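Local coordinates for Sel1 repeat family protein (Pseudomonas aeruginosa, PDB 6LCH) that is a Sel1-repeat immunity protein of the type VI secretion system that probably protects Pseudomonas aeruginosa against its own phospholipase effector PldB, at residues S206-S211 and S217-A222; R228-S233 and E251-P256. One frame throughout, in Å; residues are numbered along the deposited sequence.

Contact 1: S206-S211 and S217-A222; sequences SRVFGS and SAMWYA
Ala218 lays its methyl against the backbone of the helix's last turn, CB 3.3 Å from Val208 O, where the CA atoms of Ala218 and Val208 are only 4.2 Å apart. No hydrogen bond joins 206-211 to 217-222, so the contact rests on van der Waals packing, with Val208 giving up the most surface. Met219 follows with its terminal CE 4.5 Å from Val208 CG2, a loose touch at the valine methyl that does not face Tyr221. Met219 and Trp220, both in left-handed helical conformation, form the corner of a type I' beta turn, closed by Tyr221 N donating to Ala218 O at 3.0 Å. The turn brings Tyr221 back toward Val208; its CB stands 4.1 Å from Val208 CG1, the two side chains lying side by side and pointing the same way. With chi1 at 158°, CG1 is set roughly opposite the valine's backbone N, and the same methyl also lies over the Phe209 ring, 3.7 Å above its plane and over the centre. Ala222 then places its carbonyl O at the rim of that same ring, in plane and 3.8 Å from Phe209 CD1. Phe209, the first residue to leave the helix, thus has a methyl on one face and an oxygen at its edge. Beyond the two segments, His258 bonds to Met219 O and meets the Tyr221 ring edge-to-face. Met219 and Tyr221 pack on helix 183-195, while Phe209 reaches Leu227 of helix 225-240, so the turn covers the C-terminal end of helix 199-208 between these neighbours.

Contact 2: R228-S233 and E251-P256; sequences REAYYS and EDYPLP
Tyr253, Ala230 and Tyr231 supply most of the surface buried here. The far end of the Tyr253 ring approaches the Ala230 methyl obliquely, with CZ 4.4 Å from Ala230 CB. The ring end thus touches the helix at this methyl, although the backbones stay well apart, the nearest CA atoms, those of Ala230 and Tyr253, being 9.1 Å from each other. Tyr231, one residue on, bridges the remaining gap by its length. Its chi1 of -77° sets CG beside its own backbone N and opposite the carbonyl carbon, and the ring extends until OH lies 3.8 Å from Leu255 CD2. The two side chains cross at about a right angle, one leucine methyl resting against the phenol oxygen. No direct hydrogen bond links 228-233 to 251-256, but one water does: it sits 2.8 Å from Tyr231 OH and donates to Tyr253 O at 2.9 Å. The polar end of a largely buried tyrosine is thereby tied to the carbonyl where the chain has just left helix 249-252. Gln191 NE2 bonds to the same Tyr253 O and, weakly, to Tyr231 OH, so protein and solvent together satisfy this polar patch beside an apolar one. Tyr231 also touches Leu205 of helix 199-208. Helix 225-240 thus meets the chain leaving helix 249-252 through Ala230 and Tyr231, plain packing at the C-terminal end of the helical array; helix 183-195, within the range of a Sel1 repeat (TPR clan), packs on Leu255 through Leu187, Val188 and Gln191.

Coming from helix 183-195, the chain runs through helix 199-208 into a long irregular loop, and contact 1 folds that loop back on the helix end across a gap of five residues. Helix 225-240 follows. Contact 2 then brings the segment after helix 249-252 against it, spanning 17 residues. The two closures are in series, neither nested nor crossing, with centres about 12 Å apart. They meet directly: Arg228 packs on the end of helix 199-208, its CG 3.2 Å from Ser206 O, and Pro256 CG lies 3.6 Å from Phe209 CE1. Contact 1 ties the loop to the end of helix 199-208 and contact 2 ties helix 225-240 to the chain after helix 249-252; helix 183-195 borders both.

Contact 1: S206-S211 and S217-A222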
loop_
_atom_site.group_PDB
_atom_site.type_symbol
_atom_site.label_atom_id
_atom_site.label_comp_id
_atom_site.label_asym_id
_atom_site.label_seq_id
_atom_site.Cartn_x
_atom_site.Cartn_y
_atom_site.Cartn_z
ATOM N N SER A 206 8.624 -3.980 15.769
ATOM C CA SER A 206 8.366 -4.645 17.042
ATOM C C SER A 206 9.374 -5.759 17.294
ATOM O O SER A 206 9.911 -5.889 18.401
ATOM C CB SER A 206 6.943 -5.199 17.060
ATOM O OG SER A 206 6.854 -6.310 17.930
ATOM N N ARG A 207 9.635 -6.583 16.278
ATOM C CA ARG A 207 10.605 -7.662 16.425
ATOM C C ARG A 207 12.037 -7.145 16.422
ATOM O O ARG A 207 12.904 -7.732 17.080
ATOM C CB ARG A 207 10.411 -8.692 15.314
ATOM C CG ARG A 207 8.959 -9.090 15.104
ATOM C CD ARG A 207 8.818 -10.590 14.917
ATOM N NE ARG A 207 9.584 -11.349 15.900
ATOM C CZ ARG A 207 10.436 -12.324 15.597
ATOM N NH1 ARG A 207 10.635 -12.668 14.332
ATOM N NH2 ARG A 207 11.088 -12.958 16.562
ATOM N N VAL A 208 12.301 -6.061 15.688
ATOM C CA VAL A 208 13.625 -5.439 15.708
ATOM C C VAL A 208 14.038 -5.127 17.142
ATOM O O VAL A 208 15.148 -5.453 17.581
ATOM C CB VAL A 208 13.630 -4.171 14.833
ATOM C CG1 VAL A 208 14.762 -3.244 15.239
ATOM C CG2 VAL A 208 13.719 -4.535 13.356
ATOM N N PHE A 209 13.135 -4.512 17.903
ATOM C CA PHE A 209 13.413 -4.135 19.281
ATOM C C PHE A 209 12.888 -5.160 20.282
ATOM O O PHE A 209 12.760 -4.850 21.471
ATOM C CB PHE A 209 12.843 -2.744 19.555
ATOM C CG PHE A 209 13.383 -1.694 18.627
ATOM C CD1 PHE A 209 14.722 -1.339 18.678
ATOM C CD2 PHE A 209 12.567 -1.086 17.685
ATOM C CE1 PHE A 209 15.235 -0.385 17.829
ATOM C CE2 PHE A 209 13.077 -0.130 16.823
ATOM C CZ PHE A 209 14.413 0.222 16.894
ATOM N N GLY A 210 12.597 -6.374 19.825
ATOM C CA GLY A 210 12.233 -7.459 20.720
ATOM C C GLY A 210 13.461 -8.235 21.171
ATOM O O GLY A 210 14.382 -8.478 20.396
ATOM N N SER A 211 13.459 -8.621 22.448
ATOM C CA SER A 211 14.590 -9.361 22.997
ATOM C C SER A 211 14.648 -10.788 22.466
ATOM O O SER A 211 15.738 -11.354 22.331
ATOM C CB SER A 211 14.508 -9.369 24.518
ATOM O OG SER A 211 13.379 -10.102 24.959
ATOM N N SER A 217 17.992 -11.226 12.557
ATOM C CA SER A 217 16.716 -10.691 12.088
ATOM C C SER A 217 16.460 -9.275 12.582
ATOM O O SER A 217 15.671 -8.551 11.965
ATOM C CB SER A 217 15.567 -11.595 12.520
ATOM O OG SER A 217 15.484 -12.744 11.703
ATOM N N ALA A 218 17.103 -8.868 13.673
ATOM C CA ALA A 218 16.945 -7.536 14.231
ATOM C C ALA A 218 18.017 -6.567 13.750
ATOM O O ALA A 218 18.151 -5.479 14.317
ATOM C CB ALA A 218 16.949 -7.603 15.761
ATOM N N MET A 219 18.765 -6.924 12.707
ATOM C CA MET A 219 19.874 -6.121 12.197
ATOM C C MET A 219 20.875 -5.771 13.296
ATOM O O MET A 219 21.566 -4.749 13.213
ATOM C CB MET A 219 19.365 -4.853 11.499
ATOM C CG MET A 219 18.189 -5.119 10.560
ATOM S SD MET A 219 17.789 -3.764 9.441
ATOM C CE MET A 219 16.564 -2.833 10.344
ATOM N N TRP A 220 20.946 -6.613 14.330
ATOM C CA TRP A 220 21.867 -6.445 15.453
ATOM C C TRP A 220 21.595 -5.159 16.227
ATOM O O TRP A 220 22.498 -4.587 16.840
ATOM C CB TRP A 220 23.325 -6.513 14.987
ATOM C CG TRP A 220 23.681 -7.885 14.527
ATOM C CD1 TRP A 220 23.998 -8.955 15.315
ATOM C CD2 TRP A 220 23.719 -8.355 13.176
ATOM N NE1 TRP A 220 24.250 -10.059 14.534
ATOM C CE2 TRP A 220 24.083 -9.717 13.217
ATOM C CE3 TRP A 220 23.490 -7.754 11.934
ATOM C CZ2 TRP A 220 24.223 -10.488 12.065
ATOM C CZ3 TRP A 220 23.630 -8.521 10.790
ATOM C CH2 TRP A 220 23.992 -9.872 10.863
ATOM N N TYR A 221 20.348 -4.696 16.203
ATOM C CA TYR A 221 19.940 -3.610 17.077
ATOM C C TYR A 221 19.683 -4.146 18.479
ATOM O O TYR A 221 19.203 -5.269 18.662
ATOM C CB TYR A 221 18.688 -2.921 16.538
ATOM C CG TYR A 221 19.000 -1.828 15.542
ATOM C CD1 TYR A 221 19.008 -2.089 14.178
ATOM C CD2 TYR A 221 19.306 -0.545 15.969
ATOM C CE1 TYR A 221 19.299 -1.101 13.269
ATOM C CE2 TYR A 221 19.599 0.451 15.067
ATOM C CZ TYR A 221 19.598 0.166 13.719
ATOM O OH TYR A 221 19.888 1.155 12.819
ATOM N N ALA A 222 20.027 -3.344 19.476
ATOM C CA ALA A 222 19.795 -3.774 20.841
ATOM C C ALA A 222 18.295 -3.809 21.123
ATOM O O ALA A 222 17.563 -2.906 20.704
ATOM C CB ALA A 222 20.498 -2.851 21.831
#

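Contact 2: R228-S233 and E251-P256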
loop_
_atom_site.group_PDB
_atom_site.type_symbol
_atom_site.label_atom_id
_atom_site.label_comp_id
_atom_site.label_asym_id
_atom_site.label_seq_id
_atom_site.Cartn_x
_atom_site.Cartn_y
_atom_site.Cartn_z
ATOM N N ARG A 228 9.739 -1.720 21.575
ATOM C CA ARG A 228 9.059 -2.945 21.162
ATOM C C ARG A 228 7.550 -2.810 21.312
ATOM O O ARG A 228 6.788 -3.170 20.407
ATOM C CB ARG A 228 9.571 -4.137 21.975
ATOM C CG ARG A 228 9.064 -5.495 21.496
ATOM C CD ARG A 228 7.760 -5.906 22.177
ATOM N NE ARG A 228 7.053 -6.934 21.418
ATOM C CZ ARG A 228 5.774 -7.255 21.591
ATOM N NH1 ARG A 228 5.043 -6.629 22.504
ATOM N NH2 ARG A 228 5.229 -8.210 20.848
ATOM N N GLU A 229 7.095 -2.297 22.450
ATOM C CA GLU A 229 5.655 -2.220 22.649
ATOM C C GLU A 229 5.035 -1.061 21.886
ATOM O O GLU A 229 3.918 -1.188 21.373
ATOM C CB GLU A 229 5.317 -2.095 24.126
ATOM C CG GLU A 229 3.841 -2.265 24.348
ATOM C CD GLU A 229 3.088 -0.962 24.450
ATOM O OE1 GLU A 229 3.712 0.103 24.263
ATOM O OE2 GLU A 229 1.869 -1.005 24.717
ATOM N N ALA A 230 5.727 0.081 21.825
ATOM C CA ALA A 230 5.197 1.223 21.088
ATOM C C ALA A 230 4.910 0.862 19.639
ATOM O O ALA A 230 3.947 1.369 19.049
ATOM C CB ALA A 230 6.173 2.397 21.162
ATOM N N TYR A 231 5.718 -0.025 19.056
ATOM C CA TYR A 231 5.489 -0.429 17.676
ATOM C C TYR A 231 4.429 -1.516 17.580
ATOM O O TYR A 231 3.546 -1.441 16.719
ATOM C CB TYR A 231 6.802 -0.886 17.044
ATOM C CG TYR A 231 7.683 0.279 16.670
ATOM C CD1 TYR A 231 7.282 1.187 15.701
ATOM C CD2 TYR A 231 8.902 0.483 17.298
ATOM C CE1 TYR A 231 8.071 2.257 15.362
ATOM C CE2 TYR A 231 9.702 1.551 16.967
ATOM C CZ TYR A 231 9.284 2.436 15.995
ATOM O OH TYR A 231 10.080 3.505 15.656
ATOM N N TYR A 232 4.477 -2.518 18.463
ATOM C CA TYR A 232 3.455 -3.557 18.412
ATOM C C TYR A 232 2.071 -2.993 18.690
ATOM O O TYR A 232 1.084 -3.480 18.129
ATOM C CB TYR A 232 3.759 -4.682 19.401
ATOM C CG TYR A 232 2.899 -5.895 19.138
ATOM C CD1 TYR A 232 3.105 -6.674 18.009
ATOM C CD2 TYR A 232 1.858 -6.237 19.992
ATOM C CE1 TYR A 232 2.319 -7.776 17.748
ATOM C CE2 TYR A 232 1.062 -7.341 19.738
ATOM C CZ TYR A 232 1.298 -8.106 18.614
ATOM O OH TYR A 232 0.515 -9.207 18.348
ATOM N N SER A 233 1.977 -1.976 19.551
ATOM C CA SER A 233 0.689 -1.341 19.805
ATOM C C SER A 233 0.194 -0.590 18.577
ATOM O O SER A 233 -1.009 -0.587 18.288
ATOM C CB SER A 233 0.791 -0.399 21.004
ATOM O OG SER A 233 -0.452 0.234 21.256
ATOM N N GLU A 251 9.110 12.068 15.281
ATOM C CA GLU A 251 9.588 13.012 16.286
ATOM C C GLU A 251 9.470 12.449 17.698
ATOM O O GLU A 251 10.339 12.694 18.541
ATOM C CB GLU A 251 8.816 14.327 16.171
ATOM C CG GLU A 251 9.160 15.349 17.241
ATOM C CD GLU A 251 7.972 16.208 17.629
ATOM O OE1 GLU A 251 6.886 16.028 17.036
ATOM O OE2 GLU A 251 8.126 17.062 18.528
ATOM N N ASP A 252 8.405 11.690 17.974
ATOM C CA ASP A 252 8.188 11.199 19.331
ATOM C C ASP A 252 9.218 10.149 19.736
ATOM O O ASP A 252 9.557 10.044 20.921
ATOM C CB ASP A 252 6.778 10.625 19.465
ATOM C CG ASP A 252 5.713 11.703 19.572
ATOM O OD1 ASP A 252 4.517 11.348 19.563
ATOM O OD2 ASP A 252 6.065 12.899 19.662
ATOM N N TYR A 253 9.719 9.362 18.784
ATOM C CA TYR A 253 10.660 8.279 19.076
ATOM C C TYR A 253 11.782 8.266 18.046
ATOM O O TYR A 253 11.770 7.472 17.104
ATOM C CB TYR A 253 9.950 6.923 19.094
ATOM C CG TYR A 253 8.799 6.836 20.063
ATOM C CD1 TYR A 253 9.006 6.469 21.387
ATOM C CD2 TYR A 253 7.501 7.112 19.654
ATOM C CE1 TYR A 253 7.957 6.386 22.274
ATOM C CE2 TYR A 253 6.447 7.031 20.534
ATOM C CZ TYR A 253 6.679 6.670 21.843
ATOM O OH TYR A 253 5.629 6.583 22.729
ATOM N N PRO A 254 12.773 9.142 18.207
ATOM C CA PRO A 254 13.940 9.077 17.314
ATOM C C PRO A 254 14.627 7.724 17.427
ATOM O O PRO A 254 14.727 7.143 18.508
ATOM C CB PRO A 254 14.836 10.219 17.812
ATOM C CG PRO A 254 14.318 10.569 19.174
ATOM C CD PRO A 254 12.854 10.268 19.147
ATOM N N LEU A 255 15.085 7.215 16.287
ATOM C CA LEU A 255 15.602 5.856 16.241
ATOM C C LEU A 255 16.945 5.769 16.963
ATOM O O LEU A 255 17.774 6.678 16.850
ATOM C CB LEU A 255 15.750 5.388 14.795
ATOM C CG LEU A 255 14.421 5.203 14.062
ATOM C CD1 LEU A 255 14.638 5.148 12.560
ATOM C CD2 LEU A 255 13.706 3.953 14.557
ATOM N N PRO A 256 17.188 4.695 17.707
ATOM C CA PRO A 256 18.452 4.558 18.432
ATOM C C PRO A 256 19.614 4.406 17.470
ATOM O O PRO A 256 19.423 4.039 16.300
ATOM C CB PRO A 256 18.249 3.280 19.257
ATOM C CG PRO A 256 17.243 2.501 18.488
ATOM C CD PRO A 256 16.312 3.527 17.896
HETATM O O HOH W 1 11.855 4.640 17.444
#